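Local coordinates for protein P450 epoxidase (Sorangium cellulosum, PDB 1Q5D) that is a single-chain cytochrome P450 that holds an iron protoporphyrin IX and a second bound ligand within a predominantly helical fold, at residues 261-266 with 377-382; 267-272 with 295-300. All coordinates share one frame; numbering follows the deposited sequence.

From the N terminus, helix 257-272 supplies the first half of both contacts, residues 261-266 to contact 1 and residues 267-272 to contact 2. The chain then runs through helices 274-282 and 287-297, and contact 2 closes this short excursion, with 22 residues between its segments. Contact 1 closes much later, after 110 residues that include strands of the mixed sheet, when helix 368-385 returns to the same helix. The smaller loop therefore lies wholly within the larger. The two contacts touch where Phe265 and Tyr261 pack on Ile300, and where Leu270 meets Val379, so helix 257-272 is joined to both helix 368-385 and the end of helix 287-297.

Contact 1: residues 261-266 with 377-382; sequences YLIAFA and IAVGTI
The helical segments 261-266 and 377-382 run alongside each other in roughly the same direction, closest where Ile263 and Val379 meet, CA to CA 6.5 Å. Their axes come within 9.8 Å at a signed crossing angle of -31°. No hydrogen bond spans the gap; it is filled by methyl groups. Ala266, Ala378 and Val379 point their CB atoms across, while Ile263 reaches Ala378 with its branch ends. Val379 has its CG1 anti to the backbone N (chi1 -178°), which places CG2 beside that N, where it lies 3.7 Å from Ala266 CB and more loosely near the CG2 branch of Ile263. Both methyls of Ile263 rest against the same alanine: CD1, at the end of an extended chain, is 4.0 Å from Ala378 CB, and CG2 is 4.1 Å from that CB. In P450 terms this is the C-terminal part of the long helix that crosses the molecule over the haem, set against helix L, which follows the haem-binding cysteine loop; the side chain of Ile263 lies about 8 Å from the haem. Ala150 also touches Ile263, and Met287 touches Val379. On helix 368-385, Thr381 folds its hydroxyl back so that OG1 donates to Ile377 O at 2.7 Å. That carbonyl also accepts from Thr381 N, the two donors arriving from opposite faces of its plane, while Gln127 of helix 123-137 bonds to Thr381 OG1.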
loop_
_atom_site.group_PDB
_atom_site.type_symbol
_atom_site.label_atom_id
_atom_site.label_comp_id
_atom_site.label_asym_id
_atom_site.label_seq_id
_atom_site.Cartn_x
_atom_site.Cartn_y
_atom_site.Cartn_z
ATOM N N TYR A 261 6.847 1.869 3.309
ATOM C CA TYR A 261 6.393 2.767 4.372
ATOM C C TYR A 261 5.985 2.020 5.640
ATOM O O TYR A 261 6.204 2.499 6.737
ATOM C CB TYR A 261 5.314 3.720 3.863
ATOM C CG TYR A 261 5.889 4.574 2.749
ATOM C CD1 TYR A 261 7.108 5.202 2.914
ATOM C CD2 TYR A 261 5.248 4.696 1.522
ATOM C CE1 TYR A 261 7.666 5.963 1.903
ATOM C CE2 TYR A 261 5.806 5.448 0.501
ATOM C CZ TYR A 261 7.022 6.073 0.711
ATOM O OH TYR A 261 7.593 6.829 -0.276
ATOM N N LEU A 262 5.430 0.832 5.485
ATOM C CA LEU A 262 5.133 0.008 6.666
ATOM C C LEU A 262 6.392 -0.242 7.504
ATOM O O LEU A 262 6.412 -0.036 8.745
ATOM C CB LEU A 262 4.489 -1.316 6.237
ATOM C CG LEU A 262 4.342 -2.388 7.329
ATOM C CD1 LEU A 262 3.550 -1.806 8.515
ATOM C CD2 LEU A 262 3.636 -3.624 6.769
ATOM N N ILE A 263 7.442 -0.690 6.824
ATOM C CA ILE A 263 8.710 -0.954 7.465
ATOM C C ILE A 263 9.256 0.322 8.096
ATOM O O ILE A 263 9.669 0.322 9.259
ATOM C CB ILE A 263 9.722 -1.553 6.445
ATOM C CG1 ILE A 263 9.250 -2.939 5.983
ATOM C CG2 ILE A 263 11.108 -1.637 7.068
ATOM C CD1 ILE A 263 9.987 -3.504 4.785
ATOM N N ALA A 264 9.269 1.413 7.336
ATOM C CA ALA A 264 9.795 2.674 7.861
ATOM C C ALA A 264 8.967 3.204 9.028
ATOM O O ALA A 264 9.517 3.608 10.064
ATOM C CB ALA A 264 9.911 3.729 6.743
ATOM N N PHE A 265 7.646 3.200 8.867
ATOM C CA PHE A 265 6.756 3.684 9.916
ATOM C C PHE A 265 6.885 2.781 11.170
ATOM O O PHE A 265 6.786 3.249 12.303
ATOM C CB PHE A 265 5.307 3.660 9.435
ATOM C CG PHE A 265 4.840 4.937 8.752
ATOM C CD1 PHE A 265 5.504 5.453 7.649
ATOM C CD2 PHE A 265 3.712 5.587 9.200
ATOM C CE1 PHE A 265 5.043 6.624 7.012
ATOM C CE2 PHE A 265 3.247 6.758 8.573
ATOM C CZ PHE A 265 3.923 7.265 7.477
ATOM N N ALA A 266 7.102 1.489 10.963
ATOM C CA ALA A 266 7.230 0.569 12.101
ATOM C C ALA A 266 8.457 0.911 12.931
ATOM O O ALA A 266 8.365 1.016 14.161
ATOM C CB ALA A 266 7.259 -0.898 11.633
ATOM N N ILE A 377 10.206 -9.752 9.424
ATOM C CA ILE A 377 11.628 -10.041 9.218
ATOM C C ILE A 377 12.484 -8.777 9.266
ATOM O O ILE A 377 13.501 -8.739 9.944
ATOM C CB ILE A 377 11.824 -10.777 7.879
ATOM C CG1 ILE A 377 11.270 -12.199 7.976
ATOM C CG2 ILE A 377 13.297 -10.815 7.495
ATOM C CD1 ILE A 377 11.126 -12.888 6.627
ATOM N N ALA A 378 12.060 -7.728 8.561
ATOM C CA ALA A 378 12.863 -6.504 8.458
ATOM C C ALA A 378 12.981 -5.760 9.778
ATOM O O ALA A 378 14.075 -5.338 10.171
ATOM C CB ALA A 378 12.271 -5.559 7.386
ATOM N N VAL A 379 11.847 -5.573 10.443
ATOM C CA VAL A 379 11.799 -4.825 11.696
ATOM C C VAL A 379 12.340 -5.677 12.850
ATOM O O VAL A 379 13.122 -5.183 13.661
ATOM C CB VAL A 379 10.387 -4.334 12.042
ATOM C CG1 VAL A 379 10.408 -3.506 13.353
ATOM C CG2 VAL A 379 9.776 -3.515 10.881
ATOM N N GLY A 380 11.940 -6.945 12.908
ATOM C CA GLY A 380 12.477 -7.858 13.910
ATOM C C GLY A 380 14.005 -7.903 13.856
ATOM O O GLY A 380 14.676 -7.687 14.866
ATOM N N THR A 381 14.555 -8.138 12.667
ATOM C CA THR A 381 16.009 -8.238 12.487
ATOM C C THR A 381 16.776 -6.993 12.898
ATOM O O THR A 381 17.788 -7.080 13.619
ATOM C CB THR A 381 16.342 -8.546 11.027
ATOM O OG1 THR A 381 15.856 -9.848 10.677
ATOM C CG2 THR A 381 17.857 -8.637 10.820
ATOM N N ILE A 382 16.335 -5.831 12.415
ATOM C CA ILE A 382 17.082 -4.606 12.673
ATOM C C ILE A 382 17.205 -4.298 14.168
ATOM O O ILE A 382 18.266 -3.881 14.639
ATOM C CB ILE A 382 16.557 -3.389 11.825
ATOM C CG1 ILE A 382 17.590 -2.257 11.832
ATOM C CG2 ILE A 382 15.202 -2.917 12.312
ATOM C CD1 ILE A 382 17.340 -1.152 10.801
#

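Contact 2: residues 267-272 with 295-300; sequences VLNLLR and LRFDNI
Asn269, Arg272 and Asp298 share one ordered water. It donates to Asn269 OD1 at 2.7 Å and, over a longer 3.1 Å, to Asp298 OD2. From Arg272 NH1 it accepts at 2.8 Å, lying in plane at the guanidinium edge. The water thus links the two charged groups; Arg272 NH1 and Asp298 OD2 stay 4.6 Å apart, beyond a salt bridge, though the opposite charges may still attract. A direct bond from Asn269 ND2 to Asp298 OD2 is nearly straight (165°) but weak at 3.3 Å, with the amide and carboxylate planes turned 86° to each other. The stronger partners of both groups lie elsewhere: Asn269 ND2 donates to Phe265 O, one turn back on its own helix, and Asp298 OD1 forms a salt bridge with Arg404.

Beyond the polar group, CG of Phe297 anti to the backbone N (chi1 168°) swings the ring out toward helix 257-272, where its CD2-CE2 edge meets the amide of Asn269, the two planes close to perpendicular. Asn269 OD1 lies in the ring plane, 3.4 Å from Phe297 CE2, so the amide oxygen meets the electropositive rim of the ring. Leu268 CD2 sits over one face of the Arg272 guanidinium, 3.6 Å above its plane and shifted toward the rim.

Asp298 is the first residue to leave helix 287-297, which corresponds to helix K of the P450 fold; there Arg296 pairs with Glu293, consistent with the family's ExxR motif, and Leu295 touches the haem. Helix 257-272 packs Leu268 on strand 406-412 and Leu270 on helix 368-385.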
loop_
_atom_site.group_PDB
_atom_site.type_symbol
_atom_site.label_atom_id
_atom_site.label_comp_id
_atom_site.label_asym_id
_atom_site.label_seq_id
_atom_site.Cartn_x
_atom_site.Cartn_y
_atom_site.Cartn_z
ATOM N N VAL A 267 9.592 1.099 12.263
ATOM C CA VAL A 267 10.834 1.471 12.934
ATOM C C VAL A 267 10.684 2.819 13.628
ATOM O O VAL A 267 11.082 2.973 14.779
ATOM C CB VAL A 267 12.034 1.520 11.944
ATOM C CG1 VAL A 267 13.224 2.236 12.577
ATOM C CG2 VAL A 267 12.436 0.091 11.481
ATOM N N LEU A 268 10.098 3.790 12.925
ATOM C CA LEU A 268 9.858 5.115 13.495
ATOM C C LEU A 268 9.035 5.026 14.779
ATOM O O LEU A 268 9.390 5.618 15.808
ATOM C CB LEU A 268 9.139 6.018 12.481
ATOM C CG LEU A 268 8.727 7.394 13.011
ATOM C CD1 LEU A 268 9.899 8.074 13.738
ATOM C CD2 LEU A 268 8.223 8.283 11.874
ATOM N N ASN A 269 7.928 4.298 14.714
ATOM C CA ASN A 269 7.024 4.208 15.841
ATOM C C ASN A 269 7.587 3.431 17.018
ATOM O O ASN A 269 7.227 3.704 18.152
ATOM C CB ASN A 269 5.662 3.653 15.413
ATOM C CG ASN A 269 4.756 4.728 14.864
ATOM O OD1 ASN A 269 4.136 5.484 15.614
ATOM N ND2 ASN A 269 4.666 4.799 13.548
ATOM N N LEU A 270 8.486 2.491 16.751
ATOM C CA LEU A 270 9.131 1.740 17.826
ATOM C C LEU A 270 10.261 2.551 18.460
ATOM O O LEU A 270 10.509 2.435 19.656
ATOM C CB LEU A 270 9.637 0.378 17.324
ATOM C CG LEU A 270 8.521 -0.626 17.044
ATOM C CD1 LEU A 270 9.048 -1.910 16.355
ATOM C CD2 LEU A 270 7.732 -0.969 18.313
ATOM N N LEU A 271 10.938 3.384 17.669
ATOM C CA LEU A 271 11.895 4.342 18.231
ATOM C C LEU A 271 11.180 5.393 19.083
ATOM O O LEU A 271 11.706 5.818 20.115
ATOM C CB LEU A 271 12.694 5.034 17.133
ATOM C CG LEU A 271 13.612 4.148 16.291
ATOM C CD1 LEU A 271 14.265 4.960 15.197
ATOM C CD2 LEU A 271 14.667 3.462 17.160
ATOM N N ARG A 272 9.982 5.793 18.654
ATOM C CA ARG A 272 9.173 6.791 19.367
ATOM C C ARG A 272 8.491 6.282 20.644
ATOM O O ARG A 272 8.133 7.079 21.509
ATOM C CB ARG A 272 8.102 7.373 18.441
ATOM C CG ARG A 272 8.555 8.564 17.641
ATOM C CD ARG A 272 7.511 9.052 16.660
ATOM N NE ARG A 272 8.057 10.007 15.701
ATOM C CZ ARG A 272 7.361 10.511 14.688
ATOM N NH1 ARG A 272 6.094 10.142 14.506
ATOM N NH2 ARG A 272 7.930 11.378 13.851
ATOM N N LEU A 295 -0.096 0.475 11.545
ATOM C CA LEU A 295 -1.016 0.933 10.503
ATOM C C LEU A 295 -2.332 1.444 11.045
ATOM O O LEU A 295 -3.000 2.251 10.399
ATOM C CB LEU A 295 -1.287 -0.161 9.470
ATOM C CG LEU A 295 -0.085 -0.542 8.602
ATOM C CD1 LEU A 295 -0.445 -1.621 7.630
ATOM C CD2 LEU A 295 0.486 0.674 7.860
ATOM N N ARG A 296 -2.706 0.967 12.228
ATOM C CA ARG A 296 -3.921 1.434 12.888
ATOM C C ARG A 296 -3.670 2.832 13.488
ATOM O O ARG A 296 -4.454 3.772 13.279
ATOM C CB ARG A 296 -4.336 0.402 13.969
ATOM C CG ARG A 296 -5.779 0.529 14.481
ATOM C CD ARG A 296 -6.028 1.755 15.402
ATOM N NE ARG A 296 -5.020 1.949 16.450
ATOM C CZ ARG A 296 -4.933 3.049 17.212
ATOM N NH1 ARG A 296 -5.773 4.055 17.022
ATOM N NH2 ARG A 296 -4.013 3.153 18.163
ATOM N N PHE A 297 -2.568 2.967 14.218
ATOM C CA PHE A 297 -2.268 4.182 14.965
ATOM C C PHE A 297 -1.756 5.282 14.035
ATOM O O PHE A 297 -2.108 6.463 14.196
ATOM C CB PHE A 297 -1.194 3.899 16.020
ATOM C CG PHE A 297 -0.611 5.139 16.656
ATOM C CD1 PHE A 297 -1.383 5.941 17.480
ATOM C CD2 PHE A 297 0.719 5.479 16.462
ATOM C CE1 PHE A 297 -0.856 7.076 18.071
ATOM C CE2 PHE A 297 1.256 6.610 17.057
ATOM C CZ PHE A 297 0.474 7.410 17.866
ATOM N N ASP A 298 -0.947 4.886 13.060
ATOM C CA ASP A 298 -0.265 5.860 12.201
ATOM C C ASP A 298 -0.341 5.447 10.747
ATOM O O ASP A 298 0.682 5.155 10.116
ATOM C CB ASP A 298 1.190 5.972 12.642
ATOM C CG ASP A 298 1.826 7.296 12.258
ATOM O OD1 ASP A 298 1.132 8.220 11.770
ATOM O OD2 ASP A 298 3.042 7.477 12.430
ATOM N N ASN A 299 -1.555 5.409 10.218
ATOM C CA ASN A 299 -1.776 4.861 8.905
ATOM C C ASN A 299 -0.980 5.625 7.859
ATOM O O ASN A 299 -0.935 6.871 7.888
ATOM C CB ASN A 299 -3.254 4.918 8.542
ATOM C CG ASN A 299 -3.553 4.147 7.288
ATOM O OD1 ASN A 299 -3.740 4.732 6.204
ATOM N ND2 ASN A 299 -3.595 2.809 7.413
ATOM N N ILE A 300 -0.368 4.874 6.947
ATOM C CA ILE A 300 0.510 5.440 5.916
ATOM C C ILE A 300 -0.201 6.199 4.797
ATOM O O ILE A 300 0.465 6.885 3.987
ATOM C CB ILE A 300 1.362 4.322 5.248
ATOM C CG1 ILE A 300 0.443 3.323 4.531
ATOM C CG2 ILE A 300 2.336 3.692 6.257
ATOM C CD1 ILE A 300 1.146 2.310 3.587
HETATM O O HOH W 1 4.222 8.154 15.265
#